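Local coordinates for protein replicative DNA helicase (Nostoc punctiforme, PDB 4O1R) that carries an intein that probably excises itself by protein splicing, joining the flanking helicase segments, at residues G55-L66 against D109-E120; L25-V33 against K45-S53. All blocks are in the same frame, centred on the assembly; numbering follows the deposited sequence. Where two conformers were deposited one is given.

Interaction 1: G55-L66 against D109-E120. Unlike the reference sequence in segment 109-120: Thr115 (reference Glu).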
ATOM      1  N   GLY A  55       6.522 -13.204   7.839  1.00 13.25           N
ATOM      2  CA  GLY A  55       6.479 -14.641   7.538  1.00 13.42           C
ATOM      3  C   GLY A  55       5.913 -14.907   6.158  1.00 12.40           C
ATOM      4  O   GLY A  55       5.818 -13.992   5.333  1.00 13.48           O
ATOM      5  N   ILE A  56       5.554 -16.162   5.912  1.00 11.77           N
ATOM      6  CA  ILE A  56       4.989 -16.583   4.642  1.00 12.04           C
ATOM      7  C   ILE A  56       3.482 -16.646   4.785  1.00 11.45           C
ATOM      8  O   ILE A  56       2.972 -17.314   5.690  1.00 12.77           O
ATOM      9  CB  ILE A  56       5.563 -17.948   4.241  1.00 11.79           C
ATOM     10  CG1 ILE A  56       7.060 -17.809   3.915  1.00 13.02           C
ATOM     11  CG2 ILE A  56       4.790 -18.517   3.041  1.00 13.21           C
ATOM     12  CD1 ILE A  56       7.814 -19.135   3.829  1.00 14.09           C
ATOM     13  N   LYS A  57       2.770 -15.922   3.919  1.00 11.39           N
ATOM     14  CA  LYS A  57       1.317 -15.802   4.015  1.00 12.03           C
ATOM     15  C   LYS A  57       0.690 -15.842   2.628  1.00 11.74           C
ATOM     16  O   LYS A  57       1.364 -15.583   1.628  1.00 11.48           O
ATOM     17  CB  LYS A  57       0.941 -14.488   4.726  1.00 12.40           C
ATOM     18  CG  LYS A  57       1.325 -14.564   6.205  0.53 12.60           C
ATOM     19  CD  LYS A  57       0.948 -13.331   6.977  0.53 13.31           C
ATOM     20  CE  LYS A  57       1.789 -13.211   8.234  0.53 15.98           C
ATOM     21  NZ  LYS A  57       1.508 -14.288   9.214  0.53 18.99           N
ATOM     22  N   PRO A  58      -0.618 -16.136   2.557  1.00 11.82           N
ATOM     23  CA  PRO A  58      -1.339 -16.086   1.280  1.00 11.65           C
ATOM     24  C   PRO A  58      -1.471 -14.664   0.747  1.00 11.57           C
ATOM     25  O   PRO A  58      -1.702 -13.720   1.509  1.00 12.27           O
ATOM     26  CB  PRO A  58      -2.724 -16.675   1.624  1.00 12.36           C
ATOM     27  CG  PRO A  58      -2.569 -17.338   2.963  1.00 13.26           C
ATOM     28  CD  PRO A  58      -1.499 -16.561   3.663  1.00 12.63           C
ATOM     29  N   LEU A  59      -1.292 -14.528  -0.559  1.00 11.67           N
ATOM     30  CA  LEU A  59      -1.373 -13.247  -1.247  1.00 11.78           C
ATOM     31  C   LEU A  59      -2.490 -13.238  -2.265  1.00 11.53           C
ATOM     32  O   LEU A  59      -2.765 -14.266  -2.906  1.00 12.07           O
ATOM     33  CB  LEU A  59      -0.057 -12.946  -1.977  1.00 12.67           C
ATOM     34  CG  LEU A  59       1.105 -12.502  -1.092  1.00 13.11           C
ATOM     35  CD1 LEU A  59       2.397 -12.475  -1.880  1.00 16.17           C
ATOM     36  CD2 LEU A  59       0.816 -11.141  -0.453  1.00 13.49           C
ATOM     37  N   PHE A  60      -3.071 -12.049  -2.440  1.00 10.98           N
ATOM     38  CA  PHE A  60      -4.051 -11.794  -3.497  1.00 10.85           C
ATOM     39  C   PHE A  60      -3.535 -10.664  -4.365  1.00 10.90           C
ATOM     40  O   PHE A  60      -3.034  -9.672  -3.845  1.00 11.69           O
ATOM     41  CB  PHE A  60      -5.397 -11.392  -2.885  1.00 11.81           C
ATOM     42  CG  PHE A  60      -6.049 -12.497  -2.105  1.00 13.01           C
ATOM     43  CD1 PHE A  60      -5.637 -12.775  -0.798  1.00 14.61           C
ATOM     44  CD2 PHE A  60      -7.041 -13.283  -2.681  1.00 14.74           C
ATOM     45  CE1 PHE A  60      -6.205 -13.823  -0.070  1.00 17.19           C
ATOM     46  CE2 PHE A  60      -7.615 -14.336  -1.959  1.00 17.02           C
ATOM     47  CZ  PHE A  60      -7.196 -14.594  -0.660  1.00 17.89           C
ATOM     48  N   THR A  61      -3.667 -10.823  -5.680  1.00 11.04           N
ATOM     49  CA  THR A  61      -3.324  -9.763  -6.634  1.00 11.37           C
ATOM     50  C   THR A  61      -4.562  -8.937  -6.917  1.00 11.05           C
ATOM     51  O   THR A  61      -5.592  -9.468  -7.366  1.00 11.40           O
ATOM     52  CB  THR A  61      -2.792 -10.353  -7.930  1.00 12.33           C
ATOM     53  OG1 THR A  61      -1.689 -11.205  -7.616  1.00 14.16           O
ATOM     54  CG2 THR A  61      -2.307  -9.261  -8.876  1.00 13.43           C
ATOM     55  N   LEU A  62      -4.464  -7.648  -6.632  1.00 10.73           N
ATOM     56  CA  LEU A  62      -5.541  -6.707  -6.892  1.00 11.03           C
ATOM     57  C   LEU A  62      -5.111  -5.803  -8.035  1.00 11.21           C
ATOM     58  O   LEU A  62      -4.001  -5.278  -8.007  1.00 11.82           O
ATOM     59  CB  LEU A  62      -5.821  -5.910  -5.621  1.00 12.13           C
ATOM     60  CG  LEU A  62      -6.932  -4.856  -5.684  1.00 12.90           C
ATOM     61  CD1 LEU A  62      -7.557  -4.698  -4.313  1.00 15.40           C
ATOM     62  CD2 LEU A  62      -6.386  -3.528  -6.195  1.00 14.26           C
ATOM     63  N   THR A  63      -5.979  -5.648  -9.036  1.00 10.97           N
ATOM     64  CA  THR A  63      -5.682  -4.808 -10.200  1.00 11.32           C
ATOM     65  C   THR A  63      -6.769  -3.764 -10.367  1.00 11.10           C
ATOM     66  O   THR A  63      -7.954  -4.071 -10.196  1.00 11.35           O
ATOM     67  CB  THR A  63      -5.579  -5.670 -11.477  1.00 11.89           C
ATOM     68  OG1 THR A  63      -4.641  -6.727 -11.253  1.00 12.89           O
ATOM     69  CG2 THR A  63      -5.112  -4.854 -12.682  1.00 12.99           C
ATOM     70  N   THR A  64      -6.371  -2.540 -10.705  1.00 11.28           N
ATOM     71  CA  THR A  64      -7.332  -1.461 -10.917  1.00 12.26           C
ATOM     72  C   THR A  64      -7.508  -1.172 -12.410  1.00 12.55           C
ATOM     73  O   THR A  64      -6.710  -1.612 -13.247  1.00 13.08           O
ATOM     74  CB  THR A  64      -6.923  -0.160 -10.179  1.00 12.43           C
ATOM     75  OG1 THR A  64      -5.820   0.453 -10.867  1.00 13.38           O
ATOM     76  CG2 THR A  64      -6.548  -0.434  -8.714  1.00 14.39           C
ATOM     77  N   ARG A  65      -8.530  -0.380 -12.726  1.00 13.00           N
ATOM     78  CA  ARG A  65      -8.876  -0.032 -14.107  1.00 13.94           C
ATOM     79  C   ARG A  65      -7.751   0.713 -14.834  1.00 14.84           C
ATOM     80  O   ARG A  65      -7.553   0.497 -16.032  1.00 16.16           O
ATOM     81  CB  ARG A  65     -10.187   0.759 -14.125  1.00 14.06           C
ATOM     82  CG  ARG A  65     -10.729   1.129 -15.508  1.00 15.53           C
ATOM     83  CD  ARG A  65     -12.143   1.751 -15.408  1.00 17.54           C
ATOM     84  NE  ARG A  65     -12.184   2.917 -14.507  1.00 18.90           N
ATOM     85  CZ  ARG A  65     -13.285   3.400 -13.920  1.00 20.24           C
ATOM     86  NH1 ARG A  65     -14.476   2.848 -14.125  1.00 19.61           N
ATOM     87  NH2 ARG A  65     -13.190   4.448 -13.110  1.00 22.57           N
ATOM     88  N   LEU A  66      -7.017   1.564 -14.120  1.00 15.72           N
ATOM     89  CA  LEU A  66      -5.868   2.289 -14.686  0.60 16.54           C
ATOM     90  C   LEU A  66      -4.655   1.399 -14.862  1.00 16.87           C
ATOM     91  O   LEU A  66      -3.646   1.817 -15.450  1.00 18.81           O
ATOM     92  CB  LEU A  66      -5.468   3.461 -13.795  0.60 17.32           C
ATOM     93  CG  LEU A  66      -6.370   4.691 -13.776  0.60 17.90           C
ATOM     94  CD1 LEU A  66      -5.702   5.696 -12.923  0.60 20.70           C
ATOM     95  CD2 LEU A  66      -6.590   5.289 -15.142  0.60 19.67           C
ATOM     96  N   ASP A 109      -9.990   4.906  -8.108  1.00 14.27           N
ATOM     97  CA  ASP A 109      -9.926   3.989  -9.242  1.00 14.26           C
ATOM     98  C   ASP A 109     -10.764   2.746  -8.966  1.00 13.86           C
ATOM     99  O   ASP A 109     -10.878   2.293  -7.829  1.00 15.81           O
ATOM    100  CB  ASP A 109      -8.473   3.599  -9.534  1.00 14.92           C
ATOM    101  CG  ASP A 109      -8.258   3.126 -10.972  1.00 16.40           C
ATOM    102  OD1 ASP A 109      -9.188   3.179 -11.805  1.00 19.42           O
ATOM    103  OD2 ASP A 109      -7.120   2.736 -11.248  1.00 20.30           O
ATOM    104  N   GLU A 110     -11.313   2.176 -10.020  1.00 13.18           N
ATOM    105  CA  GLU A 110     -12.139   0.984  -9.927  1.00 12.33           C
ATOM    106  C   GLU A 110     -11.291  -0.288  -9.869  1.00 11.86           C
ATOM    107  O   GLU A 110     -10.349  -0.450 -10.659  1.00 12.45           O
ATOM    108  CB  GLU A 110     -13.018   0.936 -11.179  1.00 13.05           C
ATOM    109  CG  GLU A 110     -14.030  -0.177 -11.161  1.00 13.74           C
ATOM    110  CD  GLU A 110     -14.595  -0.488 -12.521  1.00 17.88           C
ATOM    111  OE1 GLU A 110     -13.829  -0.508 -13.508  1.00 21.66           O
ATOM    112  OE2 GLU A 110     -15.795  -0.768 -12.590  1.00 20.25           O
ATOM    113  N   ILE A 111     -11.642  -1.201  -8.964  1.00 11.46           N
ATOM    114  CA  ILE A 111     -11.048  -2.543  -8.953  1.00 11.98           C
ATOM    115  C   ILE A 111     -11.626  -3.363 -10.096  1.00 11.94           C
ATOM    116  O   ILE A 111     -12.862  -3.475 -10.222  1.00 13.70           O
ATOM    117  CB  ILE A 111     -11.348  -3.265  -7.631  1.00 12.25           C
ATOM    118  CG1 ILE A 111     -10.702  -2.523  -6.460  1.00 13.28           C
ATOM    119  CG2 ILE A 111     -10.845  -4.725  -7.682  1.00 13.51           C
ATOM    120  CD1 ILE A 111     -11.236  -2.944  -5.114  1.00 14.73           C
ATOM    121  N   VAL A 112     -10.747  -3.923 -10.932  1.00 11.71           N
ATOM    122  CA  VAL A 112     -11.190  -4.805 -12.031  1.00 12.19           C
ATOM    123  C   VAL A 112     -10.965  -6.291 -11.763  1.00 12.08           C
ATOM    124  O   VAL A 112     -11.622  -7.133 -12.374  1.00 13.49           O
ATOM    125  CB  VAL A 112     -10.606  -4.398 -13.418  1.00 12.47           C
ATOM    126  CG1 VAL A 112     -11.058  -2.991 -13.805  1.00 13.30           C
ATOM    127  CG2 VAL A 112      -9.099  -4.494 -13.432  1.00 13.76           C
ATOM    128  N   SER A 113     -10.063  -6.615 -10.840  1.00 11.37           N
ATOM    129  CA  SER A 113      -9.829  -8.012 -10.503  1.00 11.70           C
ATOM    130  C   SER A 113      -9.173  -8.178  -9.157  1.00 10.72           C
ATOM    131  O   SER A 113      -8.353  -7.351  -8.746  1.00 11.60           O
ATOM    132  CB  SER A 113      -9.014  -8.713 -11.597  1.00 12.82           C
ATOM    133  OG  SER A 113      -7.752  -8.137 -11.722  0.58 10.68           O
ATOM    134  N   ILE A 114      -9.566  -9.246  -8.472  1.00 10.67           N
ATOM    135  CA  ILE A 114      -8.860  -9.724  -7.280  1.00 11.13           C
ATOM    136  C   ILE A 114      -8.694 -11.224  -7.453  1.00 11.50           C
ATOM    137  O   ILE A 114      -9.679 -11.933  -7.700  1.00 12.09           O
ATOM    138  CB  ILE A 114      -9.599  -9.412  -5.957  1.00 10.95           C
ATOM    139  CG1 ILE A 114      -9.845  -7.904  -5.814  1.00 12.79           C
ATOM    140  CG2 ILE A 114      -8.779  -9.917  -4.778  1.00 12.66           C
ATOM    141  CD1 ILE A 114     -10.711  -7.554  -4.613  1.00 14.17           C
ATOM    142  N   THR A 115      -7.458 -11.711  -7.316  1.00 12.08           N
ATOM    143  CA  THR A 115      -7.142 -13.098  -7.639  1.00 14.10           C
ATOM    144  C   THR A 115      -6.169 -13.656  -6.621  1.00 13.37           C
ATOM    145  O   THR A 115      -5.105 -13.077  -6.405  1.00 13.52           O
ATOM    146  CB  THR A 115      -6.459 -13.174  -9.043  1.00 14.79           C
ATOM    147  OG1 THR A 115      -7.293 -12.571 -10.047  1.00 22.22           O
ATOM    148  CG2 THR A 115      -6.129 -14.617  -9.427  1.00 19.00           C
ATOM    149  N   TYR A 116      -6.501 -14.786  -6.008  1.00 12.94           N
ATOM    150  CA  TYR A 116      -5.531 -15.472  -5.166  1.00 13.12           C
ATOM    151  C   TYR A 116      -4.286 -15.794  -5.989  1.00 13.88           C
ATOM    152  O   TYR A 116      -4.389 -16.329  -7.094  1.00 14.98           O
ATOM    153  CB  TYR A 116      -6.150 -16.739  -4.569  1.00 13.44           C
ATOM    154  CG  TYR A 116      -5.149 -17.536  -3.786  1.00 14.34           C
ATOM    155  CD1 TYR A 116      -4.547 -17.008  -2.643  1.00 15.39           C
ATOM    156  CD2 TYR A 116      -4.786 -18.809  -4.188  1.00 16.54           C
ATOM    157  CE1 TYR A 116      -3.608 -17.743  -1.917  1.00 17.85           C
ATOM    158  CE2 TYR A 116      -3.853 -19.547  -3.471  1.00 18.71           C
ATOM    159  CZ  TYR A 116      -3.270 -19.008  -2.341  1.00 18.11           C
ATOM    160  OH  TYR A 116      -2.336 -19.744  -1.624  1.00 23.11           O
ATOM    161  N   SER A 117      -3.106 -15.482  -5.453  1.00 13.86           N
ATOM    162  CA  SER A 117      -1.873 -15.710  -6.221  1.00 15.16           C
ATOM    163  C   SER A 117      -0.761 -16.406  -5.432  1.00 16.24           C
ATOM    164  O   SER A 117       0.425 -16.209  -5.701  1.00 19.02           O
ATOM    165  CB  SER A 117      -1.385 -14.403  -6.853  1.00 17.12           C
ATOM    166  OG  SER A 117      -1.163 -13.433  -5.867  1.00 17.50           O
ATOM    167  N   GLY A 118      -1.143 -17.204  -4.447  1.00 14.99           N
ATOM    168  CA  GLY A 118      -0.197 -18.110  -3.801  1.00 14.71           C
ATOM    169  C   GLY A 118       0.363 -17.552  -2.519  1.00 14.55           C
ATOM    170  O   GLY A 118      -0.059 -16.507  -2.045  1.00 15.98           O
ATOM    171  N   GLU A 119       1.328 -18.264  -1.963  1.00 14.72           N
ATOM    172  CA  GLU A 119       1.971 -17.870  -0.710  1.00 14.35           C
ATOM    173  C   GLU A 119       3.405 -17.442  -0.966  1.00 14.47           C
ATOM    174  O   GLU A 119       4.124 -18.068  -1.754  1.00 15.98           O
ATOM    175  CB  GLU A 119       1.967 -19.036   0.290  1.00 14.85           C
ATOM    176  CG  GLU A 119       0.582 -19.512   0.718  1.00 17.45           C
ATOM    177  CD  GLU A 119       0.634 -20.654   1.716  1.00 20.27           C
ATOM    178  OE1 GLU A 119       1.696 -21.307   1.841  1.00 23.22           O
ATOM    179  OE2 GLU A 119      -0.398 -20.886   2.376  1.00 22.43           O
ATOM    180  N   GLU A 120       3.819 -16.374  -0.293  1.00 13.98           N
ATOM    181  CA  GLU A 120       5.201 -15.897  -0.349  1.00 14.41           C
ATOM    182  C   GLU A 120       5.527 -15.246   0.969  1.00 13.22           C
ATOM    183  O   GLU A 120       4.626 -14.957   1.756  1.00 12.25           O
ATOM    184  CB  GLU A 120       5.382 -14.821  -1.435  1.00 16.28           C
ATOM    185  CG  GLU A 120       5.039 -15.245  -2.842  1.00 20.14           C
ATOM    186  CD  GLU A 120       5.428 -14.219  -3.882  1.00 23.45           C
ATOM    187  OE1 GLU A 120       5.899 -13.112  -3.530  1.00 23.10           O
ATOM    188  OE2 GLU A 120       5.259 -14.532  -5.074  1.00 26.95           O
TER
HETATM  189  O   HOH W   1      -5.756  -9.027 -10.094  1.00 12.79           O
HETATM  190  O   HOH W   2      -9.914   4.578 -13.980  1.00 27.40           O
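Asp109 meets the end of strand 57-64 and the turn after it through one carboxylate oxygen: OD2 takes the Thr64 hydroxyl from above the carboxylate plane (OG1 to OD2, 2.7 Å) and the Leu66 amide on its syn lone pair (N to OD2, 3.1 Å), while Tyr107 supplies a further bond. Its OD1 reaches Arg65 NE through water 2. Glu110 lays CB over the centre of the Arg65 guanidinium, 3.7 Å above the plane. Because the Arg65 chain bends at chi3 (55°), NH1 comes to 3.5 Å from Glu110 OE1, a salt bridge of charge alone, the oxygen lying well out of the guanidinium plane. Thr63 O then takes the amides of both Val112 and, weakly, Ser113, the doubled position of a classic beta bulge between two antiparallel strands of the intein's curved HINT-type sheet. Water 1 ties Thr61 O, Thr63 OG1 and Ser113 OG together. Past Ile114, whose CG2 touches Phe60 CB, the Tyr116 ring turns its edge to the Phe60 face, centroids 5.6 Å apart and planes at 62°. Ser117 OG shares a hydrogen bond with Thr61 OG1 (2.9 Å), and Gly118 O accepts from Leu59 N. Glu120, salt-bridged to Arg71 at its far end, lays CB against Leu59 CD1 at 3.8 Å.

Interaction 2: L25-V33 against K45-S53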
ATOM      1  N   LEU A  25      14.058  -2.964   2.332  1.00 14.68           N
ATOM      2  CA  LEU A  25      14.061  -1.977   3.411  1.00 14.69           C
ATOM      3  C   LEU A  25      14.086  -2.594   4.802  1.00 14.70           C
ATOM      4  O   LEU A  25      14.171  -1.872   5.792  1.00 14.48           O
ATOM      5  CB  LEU A  25      12.858  -1.039   3.284  1.00 15.54           C
ATOM      6  CG  LEU A  25      12.927  -0.152   2.040  1.00 17.45           C
ATOM      7  CD1 LEU A  25      11.573   0.488   1.823  1.00 19.10           C
ATOM      8  CD2 LEU A  25      14.031   0.893   2.173  1.00 18.58           C
ATOM      9  N   VAL A  26      14.000  -3.922   4.882  1.00 14.84           N
ATOM     10  CA  VAL A  26      13.964  -4.596   6.190  1.00 16.06           C
ATOM     11  C   VAL A  26      15.148  -4.153   7.048  1.00 16.67           C
ATOM     12  O   VAL A  26      16.292  -4.169   6.593  1.00 17.18           O
ATOM     13  CB  VAL A  26      13.868  -6.145   6.073  1.00 16.32           C
ATOM     14  CG1 VAL A  26      14.107  -6.812   7.418  0.50 15.88           C
ATOM     15  CG2 VAL A  26      12.516  -6.542   5.518  0.50 16.62           C
ATOM     16  N   GLY A  27      14.850  -3.720   8.270  1.00 17.48           N
ATOM     17  CA  GLY A  27      15.885  -3.313   9.207  1.00 18.57           C
ATOM     18  C   GLY A  27      16.249  -1.841   9.142  1.00 19.13           C
ATOM     19  O   GLY A  27      16.977  -1.350  10.010  1.00 20.79           O
ATOM     20  N   LYS A  28      15.767  -1.144   8.113  1.00 18.36           N
ATOM     21  CA  LYS A  28      16.020   0.294   7.970  1.00 18.41           C
ATOM     22  C   LYS A  28      14.946   1.083   8.711  1.00 18.19           C
ATOM     23  O   LYS A  28      13.840   0.580   8.957  1.00 18.17           O
ATOM     24  CB  LYS A  28      16.050   0.711   6.490  1.00 18.39           C
ATOM     25  CG  LYS A  28      16.970  -0.108   5.568  1.00 20.00           C
ATOM     26  CD  LYS A  28      18.415  -0.116   6.010  1.00 22.33           C
ATOM     27  CE  LYS A  28      19.321  -0.634   4.893  1.00 22.97           C
ATOM     28  NZ  LYS A  28      20.739  -0.749   5.328  1.00 25.20           N
ATOM     29  N   SER A  29      15.255   2.323   9.069  1.00 19.04           N
ATOM     30  CA  SER A  29      14.284   3.167   9.770  1.00 19.70           C
ATOM     31  C   SER A  29      14.668   4.628   9.651  1.00 19.49           C
ATOM     32  O   SER A  29      15.798   4.948   9.276  1.00 19.43           O
ATOM     33  CB  SER A  29      14.181   2.771  11.248  1.00 20.78           C
ATOM     34  OG  SER A  29      15.409   2.993  11.906  1.00 23.36           O
ATOM     35  N   GLY A  30      13.731   5.510   9.980  1.00 19.61           N
ATOM     36  CA  GLY A  30      14.004   6.941  10.006  1.00 20.04           C
ATOM     37  C   GLY A  30      14.085   7.558   8.627  1.00 20.32           C
ATOM     38  O   GLY A  30      14.758   8.571   8.425  1.00 22.18           O
ATOM     39  N   PHE A  31      13.406   6.946   7.668  1.00 19.27           N
ATOM     40  CA  PHE A  31      13.378   7.463   6.304  1.00 18.11           C
ATOM     41  C   PHE A  31      11.950   7.740   5.881  1.00 17.34           C
ATOM     42  O   PHE A  31      11.022   7.182   6.439  1.00 16.67           O
ATOM     43  CB  PHE A  31      14.036   6.477   5.335  1.00 17.93           C
ATOM     44  CG  PHE A  31      13.346   5.142   5.265  1.00 16.82           C
ATOM     45  CD1 PHE A  31      12.336   4.909   4.325  1.00 16.56           C
ATOM     46  CD2 PHE A  31      13.681   4.124   6.152  1.00 17.44           C
ATOM     47  CE1 PHE A  31      11.683   3.686   4.261  1.00 16.58           C
ATOM     48  CE2 PHE A  31      13.045   2.891   6.096  1.00 16.87           C
ATOM     49  CZ  PHE A  31      12.029   2.669   5.155  1.00 16.58           C
ATOM     50  N   ALA A  32      11.790   8.604   4.887  1.00 17.07           N
ATOM     51  CA  ALA A  32      10.466   9.058   4.457  1.00 16.60           C
ATOM     52  C   ALA A  32       9.965   8.406   3.180  1.00 16.21           C
ATOM     53  O   ALA A  32      10.722   8.205   2.211  1.00 16.42           O
ATOM     54  CB  ALA A  32      10.447  10.564   4.312  1.00 18.05           C
ATOM     55  N   VAL A  33       8.673   8.083   3.206  1.00 15.83           N
ATOM     56  CA  VAL A  33       7.921   7.599   2.051  1.00 16.12           C
ATOM     57  C   VAL A  33       6.697   8.506   1.877  1.00 16.09           C
ATOM     58  O   VAL A  33       6.503   9.443   2.656  1.00 16.80           O
ATOM     59  CB  VAL A  33       7.527   6.104   2.206  1.00 16.22           C
ATOM     60  CG1 VAL A  33       8.779   5.253   2.423  1.00 16.94           C
ATOM     61  CG2 VAL A  33       6.548   5.904   3.361  1.00 16.93           C
ATOM     62  N   LYS A  45       4.843  13.575   3.045  1.00 19.93           N
ATOM     63  CA  LYS A  45       6.019  12.809   3.446  1.00 20.28           C
ATOM     64  C   LYS A  45       5.787  12.229   4.841  1.00 19.69           C
ATOM     65  O   LYS A  45       5.305  12.927   5.737  1.00 21.05           O
ATOM     66  CB  LYS A  45       7.256  13.711   3.450  1.00 21.55           C
ATOM     67  CG  LYS A  45       7.445  14.476   2.150  1.00 24.30           C
ATOM     68  CD  LYS A  45       8.590  15.467   2.227  1.00 28.59           C
ATOM     69  CE  LYS A  45       8.688  16.279   0.940  1.00 30.35           C
ATOM     70  NZ  LYS A  45       9.904  17.143   0.934  1.00 31.90           N
ATOM     71  N   ALA A  46       6.142  10.959   5.013  1.00 18.35           N
ATOM     72  CA  ALA A  46       5.887  10.233   6.254  1.00 18.18           C
ATOM     73  C   ALA A  46       7.066   9.347   6.637  1.00 17.52           C
ATOM     74  O   ALA A  46       7.563   8.573   5.820  1.00 17.31           O
ATOM     75  CB  ALA A  46       4.632   9.392   6.115  1.00 18.61           C
ATOM     76  N   ILE A  47       7.487   9.438   7.891  1.00 17.12           N
ATOM     77  CA  ILE A  47       8.616   8.655   8.390  1.00 17.47           C
ATOM     78  C   ILE A  47       8.236   7.203   8.703  1.00 16.80           C
ATOM     79  O   ILE A  47       7.211   6.920   9.337  1.00 17.81           O
ATOM     80  CB  ILE A  47       9.274   9.325   9.632  1.00 18.23           C
ATOM     81  CG1 ILE A  47       9.860  10.684   9.243  1.00 20.21           C
ATOM     82  CG2 ILE A  47      10.336   8.403  10.274  1.00 19.93           C
ATOM     83  CD1 ILE A  47      11.004  10.638   8.244  1.00 24.10           C
ATOM     84  N   VAL A  48       9.079   6.288   8.248  1.00 15.93           N
ATOM     85  CA  VAL A  48       8.950   4.872   8.536  1.00 15.58           C
ATOM     86  C   VAL A  48       9.852   4.526   9.715  1.00 16.49           C
ATOM     87  O   VAL A  48      11.050   4.805   9.681  1.00 16.81           O
ATOM     88  CB  VAL A  48       9.361   4.038   7.301  1.00 15.08           C
ATOM     89  CG1 VAL A  48       9.390   2.548   7.622  1.00 15.71           C
ATOM     90  CG2 VAL A  48       8.431   4.327   6.129  1.00 15.40           C
ATOM     91  N   SER A  49       9.266   3.928  10.753  1.00 17.26           N
ATOM     92  CA  SER A  49      10.007   3.563  11.962  1.00 18.52           C
ATOM     93  C   SER A  49      10.500   2.117  12.000  1.00 19.01           C
ATOM     94  O   SER A  49      11.363   1.775  12.808  1.00 20.43           O
ATOM     95  CB  SER A  49       9.134   3.813  13.197  1.00 19.17           C
ATOM     96  OG  SER A  49       7.958   3.023  13.142  1.00 21.23           O
ATOM     97  N   ASN A  50       9.932   1.263  11.154  1.00 18.44           N
ATOM     98  CA  ASN A  50      10.260  -0.164  11.164  1.00 19.05           C
ATOM     99  C   ASN A  50       9.858  -0.760   9.824  1.00 17.58           C
ATOM    100  O   ASN A  50       8.830  -0.377   9.270  1.00 16.96           O
ATOM    101  CB  ASN A  50       9.498  -0.880  12.301  1.00 20.41           C
ATOM    102  CG  ASN A  50      10.140  -2.194  12.717  1.00 23.79           C
ATOM    103  OD1 ASN A  50      11.310  -2.453  12.434  1.00 28.15           O
ATOM    104  ND2 ASN A  50       9.370  -3.026  13.422  1.00 27.74           N
ATOM    105  N   ALA A  51      10.659  -1.699   9.330  1.00 16.25           N
ATOM    106  CA  ALA A  51      10.356  -2.459   8.111  1.00 14.87           C
ATOM    107  C   ALA A  51      10.727  -3.899   8.394  1.00 14.63           C
ATOM    108  O   ALA A  51      11.833  -4.168   8.855  1.00 14.40           O
ATOM    109  CB  ALA A  51      11.150  -1.919   6.923  1.00 15.52           C
ATOM    110  N   PHE A  52       9.802  -4.828   8.131  1.00 14.16           N
ATOM    111  CA  PHE A  52       9.959  -6.183   8.663  1.00 14.80           C
ATOM    112  C   PHE A  52       9.174  -7.211   7.862  1.00 14.04           C
ATOM    113  O   PHE A  52       8.174  -6.886   7.218  1.00 14.50           O
ATOM    114  CB  PHE A  52       9.498  -6.215  10.136  1.00 15.84           C
ATOM    115  CG  PHE A  52       8.135  -5.620  10.347  1.00 17.01           C
ATOM    116  CD1 PHE A  52       7.974  -4.246  10.569  1.00 19.57           C
ATOM    117  CD2 PHE A  52       6.995  -6.423  10.319  1.00 18.80           C
ATOM    118  CE1 PHE A  52       6.717  -3.693  10.736  1.00 20.54           C
ATOM    119  CE2 PHE A  52       5.728  -5.879  10.493  1.00 20.61           C
ATOM    120  CZ  PHE A  52       5.585  -4.508  10.710  1.00 21.12           C
ATOM    121  N   SER A  53       9.632  -8.453   7.948  1.00 14.19           N
ATOM    122  CA  SER A  53       8.919  -9.619   7.448  1.00 13.95           C
ATOM    123  C   SER A  53       7.921 -10.085   8.485  1.00 13.98           C
ATOM    124  O   SER A  53       8.204 -10.079   9.688  1.00 15.30           O
ATOM    125  CB  SER A  53       9.934 -10.737   7.217  1.00 14.37           C
ATOM    126  OG  SER A  53       9.283 -11.967   6.974  1.00 14.03           O
TER
HETATM  127  O   HOH W   3      13.365  -1.742  10.280  1.00 19.80           O
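Phe31 and Val48 form the apolar centre of this contact. Val48 sits over one face of the Phe31 ring with CB offset toward the rim, 3.9 Å from the ring centroid, and its CG1 reaches CZ at 3.6 Å. With CG placed between its own backbone N and carbonyl carbon (chi1 62°), the ring swings back so that its edge, in plane, meets Lys28 C and Ser29 N. The other methyl of Val48, CG2, lies 3.7 Å from Val33 CG2, the two side chains set nearly perpendicular. Cutting the ring back to an alanine is likely to strip Val48 of the aromatic face lying against it and open a gap beside the Lys28-Ser29 backbone. The next shell is backbone: Val33 and Ala46 exchange two hydrogen bonds, fixing the register of a beta hairpin, strands 31-37 and 42-55. Val48 N to Phe31 O (2.8 Å, 171°) and Gly30 N to Val48 O continue the contact. Toward the other end, before the strand begins, a type II turn from Leu25 to Lys28 presents Gly27 N to Ala51 O at 3.1 Å, and Ala51 CB abuts Leu25 O. Water 3 accepts from Ala51 N and lies 2.7 Å from Lys28 O. Leu13 also touches Phe31. Direct backbone bonds thus zip 31-33 to 45-48, whereas the 25-30 loop, held to 49-53 by the Gly27-Ala51 bond and a water bridge, relies partly on solvent.

Followed from the N terminus, the chain first closes interaction 2, where 45-53 folds back on 25-33, closing the short loop between strands 31-37 and 42-55. Strand 42-55 then runs on into the corner at Ile56, and 55-66 opens interaction 1, which closes only when the chain returns at 109-120, 43 residues later. The contacts therefore stand in series, neither nested nor crossed, with centres about 23 Å apart on opposite sides of the chain's centre. A common partner unites them: the long strand 106-126 pairs with 57-64 in interaction 1 and, farther along, with strand 42-55, so hairpin and long-range pairing belong to one curved antiparallel sheet.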